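Glycoside hydrolase family protein (Novosphingobium sp. PP1Y, PDB 6Q2F) probably hydrolyses alpha-L-rhamnosides, acting as an alpha-L-rhamnosidase of the glycoside hydrolase class, with a sodium ion bound in its structure. Local coordinates at residues Leu103-Pro108 with Gly481-Ala486; Asp112-Ala117 with Asp485-Asp490; Asp490-Arg495 with Asn576-Tyr581. All blocks are in the same frame, centred on the assembly; numbering follows the deposited sequence.

Interaction 1 (Leu103-Pro108 with Gly481-Ala486); sequences LVYMTP and GMYKDA
The methyl end of one selenomethionine, M106, is laid over the face of the Y483 ring while it also touches the methyl of a second selenomethionine, M482. The evidence for the CH-pi contact is the position of M106 CE, 3.6 Å from the centroid of the Y483 ring and 19° off its normal. The selenium stands further back above the same face, and M106 SE reaches A486 CB at 4.3 Å. The bend at chi2 (-64°) turns the selenium toward the helix, and the extended chi3 then carries CE on to the ring face. M482 comes in from the neighbouring helix position at about a right angle to M106, with its CE 3.8 Å from M106 CE and 3.6 Å from Y105 OH. The Y105 ring lies across Y483, which brings Y483 OH to the ring's edge, 3.5 Å from Y105 CE1. A water is 2.9 Å from Y105 OH; its approach to Y483 OH is too short to be reliable, so a bridge between the two phenols remains doubtful. W110 and F114 add edge-to-face contacts to Y105 and Y483 respectively, extending the aromatic cluster. The loop is shaped by the turn V104-T107, in which V104 O accepts from both T107 N and T107 OG1, the latter at 2.6 Å in the carbonyl plane, on a lone pair. M106 occupies the third position with positive phi (69°). A type II turn leading into the N-cap T107 thus presents a Met-aromatic contact to helix 469-487, joining a beta-alpha loop of the (beta/alpha)8 barrel to a helix of its outer layer.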
loop_
_atom_site.group_PDB
_atom_site.type_symbol
_atom_site.label_atom_id
_atom_site.label_comp_id
_atom_site.label_asym_id
_atom_site.label_seq_id
_atom_site.Cartn_x
_atom_site.Cartn_y
_atom_site.Cartn_z
ATOM N N LEU A 103 21.598 -19.498 12.454
ATOM C CA LEU A 103 21.733 -18.492 13.496
ATOM C C LEU A 103 20.338 -18.127 13.978
ATOM O O LEU A 103 19.517 -17.649 13.193
ATOM C CB LEU A 103 22.475 -17.266 12.960
ATOM C CG LEU A 103 23.937 -17.493 12.551
ATOM C CD1 LEU A 103 24.555 -16.276 11.900
ATOM C CD2 LEU A 103 24.778 -17.979 13.704
ATOM N N VAL A 104 20.064 -18.371 15.261
ATOM C CA VAL A 104 18.732 -18.158 15.819
ATOM C C VAL A 104 18.620 -16.723 16.326
ATOM O O VAL A 104 19.473 -16.247 17.089
ATOM C CB VAL A 104 18.441 -19.176 16.933
ATOM C CG1 VAL A 104 17.098 -18.877 17.611
ATOM C CG2 VAL A 104 18.438 -20.584 16.326
ATOM N N TYR A 105 17.538 -16.057 15.934
ATOM C CA TYR A 105 17.270 -14.658 16.260
ATOM C C TYR A 105 17.581 -14.314 17.715
ATOM O O TYR A 105 17.050 -14.940 18.633
ATOM C CB TYR A 105 15.802 -14.367 15.955
ATOM C CG TYR A 105 15.385 -12.939 16.219
ATOM C CD1 TYR A 105 15.723 -11.930 15.336
ATOM C CD2 TYR A 105 14.617 -12.606 17.324
ATOM C CE1 TYR A 105 15.323 -10.606 15.555
ATOM C CE2 TYR A 105 14.191 -11.282 17.538
ATOM C CZ TYR A 105 14.569 -10.308 16.653
ATOM O OH TYR A 105 14.187 -9.020 16.869
HETATM N N MSE A 106 18.440 -13.311 17.902
HETATM C CA MSE A 106 18.847 -12.753 19.191
HETATM C C MSE A 106 19.706 -13.654 20.086
HETATM O O MSE A 106 19.937 -13.288 21.225
HETATM C CB MSE A 106 17.625 -12.286 20.016
HETATM C CG MSE A 106 17.017 -10.949 19.501
HETATM SE SE MSE A 106 18.214 -9.400 19.635
HETATM C CE MSE A 106 17.405 -8.239 18.255
ATOM N N THR A 107 20.168 -14.808 19.596
ATOM C CA THR A 107 21.204 -15.537 20.312
ATOM C C THR A 107 22.551 -14.844 20.114
ATOM O O THR A 107 22.717 -14.050 19.184
ATOM C CB THR A 107 21.310 -16.979 19.827
ATOM O OG1 THR A 107 21.612 -16.981 18.431
ATOM C CG2 THR A 107 20.010 -17.743 20.096
ATOM N N PRO A 108 23.531 -15.122 20.987
ATOM C CA PRO A 108 24.849 -14.480 20.827
ATOM C C PRO A 108 25.407 -14.496 19.409
ATOM O O PRO A 108 25.803 -13.441 18.905
ATOM C CB PRO A 108 25.717 -15.272 21.808
ATOM C CG PRO A 108 24.740 -15.505 22.973
ATOM C CD PRO A 108 23.433 -15.831 22.280
ATOM N N GLY A 481 15.881 -1.228 22.582
ATOM C CA GLY A 481 16.871 -1.715 23.540
ATOM C C GLY A 481 17.510 -3.034 23.134
ATOM O O GLY A 481 18.708 -3.235 23.332
HETATM N N MSE A 482 16.729 -3.953 22.587
HETATM C CA MSE A 482 17.282 -5.216 22.129
HETATM C C MSE A 482 18.321 -5.006 21.033
HETATM O O MSE A 482 19.352 -5.675 21.031
HETATM C CB MSE A 482 16.171 -6.140 21.610
HETATM C CG MSE A 482 15.263 -6.701 22.716
HETATM SE SE MSE A 482 13.563 -7.324 22.005
HETATM C CE MSE A 482 14.205 -8.126 20.328
ATOM N N TYR A 483 18.065 -4.055 20.117
ATOM C CA TYR A 483 19.012 -3.828 19.027
ATOM C C TYR A 483 20.224 -3.029 19.476
ATOM O O TYR A 483 21.323 -3.235 18.949
ATOM C CB TYR A 483 18.314 -3.156 17.840
ATOM C CG TYR A 483 17.701 -4.211 16.964
ATOM C CD1 TYR A 483 18.440 -4.811 15.955
ATOM C CD2 TYR A 483 16.421 -4.694 17.215
ATOM C CE1 TYR A 483 17.901 -5.818 15.179
ATOM C CE2 TYR A 483 15.879 -5.701 16.444
ATOM C CZ TYR A 483 16.632 -6.267 15.423
ATOM O OH TYR A 483 16.104 -7.265 14.650
ATOM N N LYS A 484 20.057 -2.139 20.459
ATOM C CA LYS A 484 21.220 -1.501 21.069
ATOM C C LYS A 484 22.095 -2.514 21.787
ATOM O O LYS A 484 23.325 -2.379 21.810
ATOM C CB LYS A 484 20.769 -0.405 22.038
ATOM C CG LYS A 484 20.295 0.858 21.323
ATOM C CD LYS A 484 19.386 1.673 22.190
ATOM C CE LYS A 484 20.128 2.577 23.147
ATOM N NZ LYS A 484 19.264 3.784 23.482
ATOM N N ASP A 485 21.488 -3.522 22.398
ATOM C CA ASP A 485 22.303 -4.575 22.980
ATOM C C ASP A 485 22.965 -5.409 21.889
ATOM O O ASP A 485 24.163 -5.711 21.969
ATOM C CB ASP A 485 21.451 -5.434 23.900
ATOM C CG ASP A 485 22.130 -6.731 24.252
ATOM O OD1 ASP A 485 23.041 -6.705 25.107
ATOM O OD2 ASP A 485 21.741 -7.771 23.680
ATOM N N ALA A 486 22.215 -5.755 20.845
ATOM C CA ALA A 486 22.776 -6.592 19.780
ATOM C C ALA A 486 23.881 -5.864 19.018
ATOM O O ALA A 486 25.009 -6.360 18.914
ATOM C CB ALA A 486 21.670 -7.029 18.818
HETATM O O HOH W 1 13.771 -7.807 14.245
#

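Interaction 2 (Asp112-Ala117 with Asp485-Asp490); sequences DAFRFA and DAAGPD
R115 and F114 of helix 108-124 meet the C-terminal end of helix 469-487, packing together two outer helices of the (beta/alpha)8 barrel; the backbones come within 4.0 Å at the CA atoms of R115 and A487. The polar half of the contact is the R115 guanidinium set against carbonyls of the last helical turn. R115 NE donates to A486 O at 3.0 Å with an N-H...O angle of 147°, the donor tilted 25° from the carbonyl plane. R115 NH2 adds two weak bonds, one to A486 O and one to D485 O at 3.1 Å, so A486 O receives two N-H groups from one side chain. The R115 side chain runs extended from CB and turns at chi3 (-59°), which sets NE and NH2 alongside this turn. These carbonyls, near a helix C terminus, would be expected to attract a positive group. The D485 carboxylate is engaged elsewhere, OD2 forming a salt bridge with K111. G488 follows with positive phi and ends the helical path. On the apolar half the F114 ring, which also meets L128 and I130 of strand 127-131, receives the methyl of A487 at its edge, F114 CE2 lying 4.0 Å from A487 CB.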
loop_
_atom_site.group_PDB
_atom_site.type_symbol
_atom_site.label_atom_id
_atom_site.label_comp_id
_atom_site.label_asym_id
_atom_site.label_seq_id
_atom_site.Cartn_x
_atom_site.Cartn_y
_atom_site.Cartn_z
ATOM N N ASP A 112 25.975 -11.175 17.205
ATOM C CA ASP A 112 27.282 -10.803 16.682
ATOM C C ASP A 112 27.238 -10.637 15.168
ATOM O O ASP A 112 27.881 -9.732 14.622
ATOM C CB ASP A 112 28.321 -11.845 17.084
ATOM C CG ASP A 112 29.735 -11.349 16.882
ATOM O OD1 ASP A 112 30.046 -10.235 17.378
ATOM O OD2 ASP A 112 30.517 -12.041 16.218
ATOM N N ALA A 113 26.462 -11.469 14.478
ATOM C CA ALA A 113 26.271 -11.261 13.045
ATOM C C ALA A 113 25.626 -9.908 12.768
ATOM O O ALA A 113 26.087 -9.162 11.904
ATOM C CB ALA A 113 25.426 -12.387 12.450
ATOM N N PHE A 114 24.571 -9.565 13.497
ATOM C CA PHE A 114 23.906 -8.294 13.239
ATOM C C PHE A 114 24.815 -7.123 13.578
ATOM O O PHE A 114 24.852 -6.127 12.842
ATOM C CB PHE A 114 22.583 -8.166 14.011
ATOM C CG PHE A 114 21.836 -6.916 13.644
ATOM C CD1 PHE A 114 20.996 -6.908 12.544
ATOM C CD2 PHE A 114 22.037 -5.731 14.338
ATOM C CE1 PHE A 114 20.334 -5.745 12.158
ATOM C CE2 PHE A 114 21.370 -4.563 13.962
ATOM C CZ PHE A 114 20.522 -4.574 12.869
ATOM N N ARG A 115 25.529 -7.215 14.699
ATOM C CA ARG A 115 26.509 -6.190 15.038
ATOM C C ARG A 115 27.506 -6.000 13.906
ATOM O O ARG A 115 27.866 -4.871 13.558
ATOM C CB ARG A 115 27.242 -6.564 16.331
ATOM C CG ARG A 115 28.386 -5.612 16.668
ATOM C CD ARG A 115 28.954 -5.859 18.057
ATOM N NE ARG A 115 27.930 -5.708 19.082
ATOM C CZ ARG A 115 28.171 -5.673 20.389
ATOM N NH1 ARG A 115 29.412 -5.769 20.844
ATOM N NH2 ARG A 115 27.165 -5.534 21.238
ATOM N N PHE A 116 27.973 -7.103 13.332
ATOM C CA PHE A 116 28.879 -7.027 12.200
ATOM C C PHE A 116 28.227 -6.336 11.016
ATOM O O PHE A 116 28.856 -5.505 10.360
ATOM C CB PHE A 116 29.319 -8.427 11.805
ATOM C CG PHE A 116 30.322 -8.441 10.697
ATOM C CD1 PHE A 116 31.640 -8.097 10.951
ATOM C CD2 PHE A 116 29.953 -8.795 9.410
ATOM C CE1 PHE A 116 32.592 -8.127 9.928
ATOM C CE2 PHE A 116 30.896 -8.820 8.380
ATOM C CZ PHE A 116 32.213 -8.477 8.644
ATOM N N ALA A 117 26.970 -6.675 10.719
ATOM C CA ALA A 117 26.247 -5.982 9.659
ATOM C C ALA A 117 26.194 -4.492 9.925
ATOM O O ALA A 117 26.369 -3.681 9.010
ATOM C CB ALA A 117 24.819 -6.526 9.524
ATOM N N ASP A 485 21.488 -3.522 22.398
ATOM C CA ASP A 485 22.303 -4.575 22.980
ATOM C C ASP A 485 22.965 -5.409 21.889
ATOM O O ASP A 485 24.163 -5.711 21.969
ATOM C CB ASP A 485 21.451 -5.434 23.900
ATOM C CG ASP A 485 22.130 -6.731 24.252
ATOM O OD1 ASP A 485 23.041 -6.705 25.107
ATOM O OD2 ASP A 485 21.741 -7.771 23.680
ATOM N N ALA A 486 22.215 -5.755 20.845
ATOM C CA ALA A 486 22.776 -6.592 19.780
ATOM C C ALA A 486 23.881 -5.864 19.018
ATOM O O ALA A 486 25.009 -6.360 18.914
ATOM C CB ALA A 486 21.670 -7.029 18.818
ATOM N N ALA A 487 23.575 -4.683 18.475
ATOM C CA ALA A 487 24.526 -3.959 17.641
ATOM C C ALA A 487 25.538 -3.169 18.455
ATOM O O ALA A 487 26.583 -2.791 17.918
ATOM C CB ALA A 487 23.775 -3.008 16.688
ATOM N N GLY A 488 25.261 -2.936 19.738
ATOM C CA GLY A 488 25.986 -1.959 20.522
ATOM C C GLY A 488 25.300 -0.614 20.396
ATOM O O GLY A 488 24.816 -0.254 19.319
ATOM N N PRO A 489 25.233 0.158 21.489
ATOM C CA PRO A 489 24.508 1.443 21.434
ATOM C C PRO A 489 25.162 2.456 20.509
ATOM O O PRO A 489 24.471 3.343 20.004
ATOM C CB PRO A 489 24.506 1.936 22.894
ATOM C CG PRO A 489 25.078 0.746 23.728
ATOM C CD PRO A 489 25.900 -0.063 22.776
ATOM N N ASP A 490 26.467 2.339 20.246
ATOM C CA ASP A 490 27.106 3.210 19.267
ATOM C C ASP A 490 26.649 2.912 17.845
ATOM O O ASP A 490 26.953 3.687 16.932
ATOM C CB ASP A 490 28.640 3.095 19.365
ATOM C CG ASP A 490 29.145 1.640 19.253
ATOM O OD1 ASP A 490 28.546 0.740 19.886
ATOM O OD2 ASP A 490 30.144 1.390 18.527
#

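Interaction 3 (Asp490-Arg495 with Asn576-Tyr581); sequences DMVGKR and NDLKVY
G493 and D577 approach to 4.4 Å between their CA atoms where two loops pass each other, G493 at positive phi and negative psi (120°, -108°), a region open in practice to glycine. L578 brings its CD2 branch to G493 N at 3.6 Å, and V492 CG1 meets the same methyl obliquely. D577 CB lies against G493, and with CG anti to the carbonyl carbon (chi1 -60°) the carboxylate is carried alongside K494 CG. That lysine packs its aliphatic part on the aspartate, K494 CG being 4.0 Å from D577 CB; its charged end stays apart, K494 NZ being 5.6 Å from D577 OD1. D577, at positive phi, is the C-prime residue of a Schellman motif, with L578 N bonded to A573 O and D577 N to H574 O. The motif ends helix 543-575 just before strand 579-582 of the (beta/alpha)8 barrel, while 490-495 leads into the adjacent parallel strand 497-502. G493 CA lies 3.3 Å from N576 O and makes a CA-H...O contact to D577 O. G493 O and D577 O, both acceptors, sit 3.2 Å apart; G493 O takes a hydrogen bond from R498 NE. One water lies 2.8 Å from both V492 O and N576 O, placed to donate to each, although it has more acceptors nearby than protons. The side-chain ND2 of N576 bonds back to V572 O in helix 543-575.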
loop_
_atom_site.group_PDB
_atom_site.type_symbol
_atom_site.label_atom_id
_atom_site.label_comp_id
_atom_site.label_asym_id
_atom_site.label_seq_id
_atom_site.Cartn_x
_atom_site.Cartn_y
_atom_site.Cartn_z
ATOM N N ASP A 490 26.467 2.339 20.246
ATOM C CA ASP A 490 27.106 3.210 19.267
ATOM C C ASP A 490 26.649 2.912 17.845
ATOM O O ASP A 490 26.953 3.687 16.932
ATOM C CB ASP A 490 28.640 3.095 19.365
ATOM C CG ASP A 490 29.145 1.640 19.253
ATOM O OD1 ASP A 490 28.546 0.740 19.886
ATOM O OD2 ASP A 490 30.144 1.390 18.527
HETATM N N MSE A 491 25.926 1.820 17.631
HETATM C CA MSE A 491 25.543 1.430 16.281
HETATM C C MSE A 491 24.030 1.490 16.095
HETATM O O MSE A 491 23.480 0.821 15.234
HETATM C CB MSE A 491 26.057 0.019 15.980
HETATM C CG MSE A 491 27.558 -0.074 15.752
HETATM SE SE MSE A 491 28.135 0.845 14.067
HETATM C CE MSE A 491 29.255 2.216 14.829
ATOM N N VAL A 492 23.355 2.285 16.918
ATOM C CA VAL A 492 21.931 2.528 16.768
ATOM C C VAL A 492 21.713 4.032 16.903
ATOM O O VAL A 492 22.030 4.623 17.945
ATOM C CB VAL A 492 21.088 1.760 17.802
ATOM C CG1 VAL A 492 19.626 2.077 17.594
ATOM C CG2 VAL A 492 21.329 0.235 17.687
ATOM N N GLY A 493 21.178 4.653 15.855
ATOM C CA GLY A 493 20.952 6.093 15.894
ATOM C C GLY A 493 21.723 6.795 14.797
ATOM O O GLY A 493 21.371 6.662 13.624
ATOM N N LYS A 494 22.781 7.519 15.162
ATOM C CA LYS A 494 23.547 8.284 14.184
ATOM C C LYS A 494 24.489 7.415 13.361
ATOM O O LYS A 494 24.955 7.855 12.307
ATOM C CB LYS A 494 24.341 9.379 14.887
ATOM C CG LYS A 494 23.424 10.401 15.557
ATOM C CD LYS A 494 24.194 11.608 16.062
ATOM C CE LYS A 494 23.360 12.867 15.901
ATOM N NZ LYS A 494 24.155 14.101 16.152
ATOM N N ARG A 495 24.761 6.191 13.808
ATOM C CA ARG A 495 25.664 5.289 13.119
ATOM C C ARG A 495 25.068 3.892 13.157
ATOM O O ARG A 495 24.284 3.564 14.053
ATOM C CB ARG A 495 27.055 5.320 13.766
ATOM C CG ARG A 495 27.840 6.617 13.462
ATOM C CD ARG A 495 29.163 6.655 14.216
ATOM N NE ARG A 495 30.197 5.837 13.583
ATOM C CZ ARG A 495 31.263 5.344 14.216
ATOM N NH1 ARG A 495 31.440 5.565 15.516
ATOM N NH2 ARG A 495 32.149 4.609 13.551
ATOM N N ASN A 576 15.685 8.389 19.708
ATOM C CA ASN A 576 16.855 7.535 19.566
ATOM C C ASN A 576 17.667 7.842 18.304
ATOM O O ASN A 576 18.466 7.006 17.873
ATOM C CB ASN A 576 16.433 6.067 19.580
ATOM C CG ASN A 576 15.997 5.603 20.973
ATOM O OD1 ASN A 576 16.817 5.175 21.773
ATOM N ND2 ASN A 576 14.684 5.695 21.256
ATOM N N ASP A 577 17.468 9.018 17.698
ATOM C CA ASP A 577 18.219 9.449 16.508
ATOM C C ASP A 577 17.982 8.544 15.305
ATOM O O ASP A 577 18.849 8.418 14.442
ATOM C CB ASP A 577 19.725 9.540 16.789
ATOM C CG ASP A 577 20.055 10.518 17.882
ATOM O OD1 ASP A 577 19.488 11.621 17.878
ATOM O OD2 ASP A 577 20.888 10.173 18.742
ATOM N N LEU A 578 16.822 7.910 15.248
ATOM C CA LEU A 578 16.438 7.073 14.126
ATOM C C LEU A 578 15.418 7.800 13.251
ATOM O O LEU A 578 14.620 8.607 13.737
ATOM C CB LEU A 578 15.837 5.754 14.622
ATOM C CG LEU A 578 16.760 4.838 15.447
ATOM C CD1 LEU A 578 15.972 3.718 16.135
ATOM C CD2 LEU A 578 17.817 4.216 14.531
ATOM N N LYS A 579 15.444 7.495 11.952
ATOM C CA LYS A 579 14.379 7.894 11.040
ATOM C C LYS A 579 13.381 6.755 10.881
ATOM O O LYS A 579 13.671 5.598 11.184
ATOM C CB LYS A 579 14.944 8.284 9.674
ATOM C CG LYS A 579 15.995 9.357 9.705
ATOM C CD LYS A 579 16.569 9.605 8.308
ATOM C CE LYS A 579 17.891 10.377 8.368
ATOM N NZ LYS A 579 19.054 9.504 8.761
ATOM N N VAL A 580 12.188 7.097 10.405
ATOM C CA VAL A 580 11.118 6.119 10.190
ATOM C C VAL A 580 10.746 6.105 8.715
ATOM O O VAL A 580 10.338 7.138 8.165
ATOM C CB VAL A 580 9.887 6.422 11.048
ATOM C CG1 VAL A 580 8.810 5.348 10.847
ATOM C CG2 VAL A 580 10.302 6.498 12.471
ATOM N N TYR A 581 10.918 4.945 8.078
ATOM C CA TYR A 581 10.229 4.600 6.839
ATOM C C TYR A 581 8.848 4.062 7.198
ATOM O O TYR A 581 8.737 3.109 7.976
ATOM C CB TYR A 581 10.996 3.537 6.063
ATOM C CG TYR A 581 12.259 4.001 5.406
ATOM C CD1 TYR A 581 13.436 4.102 6.118
ATOM C CD2 TYR A 581 12.278 4.296 4.043
ATOM C CE1 TYR A 581 14.591 4.526 5.504
ATOM C CE2 TYR A 581 13.416 4.686 3.417
ATOM C CZ TYR A 581 14.573 4.804 4.136
ATOM O OH TYR A 581 15.703 5.222 3.494
HETATM O O HOH W 2 20.229 5.873 19.721
HETATM O O HOH W 3 22.874 7.434 18.569
#

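Interactions 1 and 2 lie 8 Å apart between centres and share D485 and A486 on helix 469-487; interaction 3 lies 13 Å from interaction 2, with which it shares D490, and 16 Å from interaction 1. Along the chain, interactions 1 and 2 both tie the region of helix 108-124 to helix 469-487, and interaction 3 follows, joining the loop after that helix to the turn that follows helix 543-575. The F114 and Y483 rings connect the first two, while V492 touches K484 and A487 to connect the third. Together they join helices 108-124 and 469-487 and the loops leading into parallel strands 497-502 and 579-582 of one (beta/alpha)8 barrel, within the alpha-L-rhamnosidase family region.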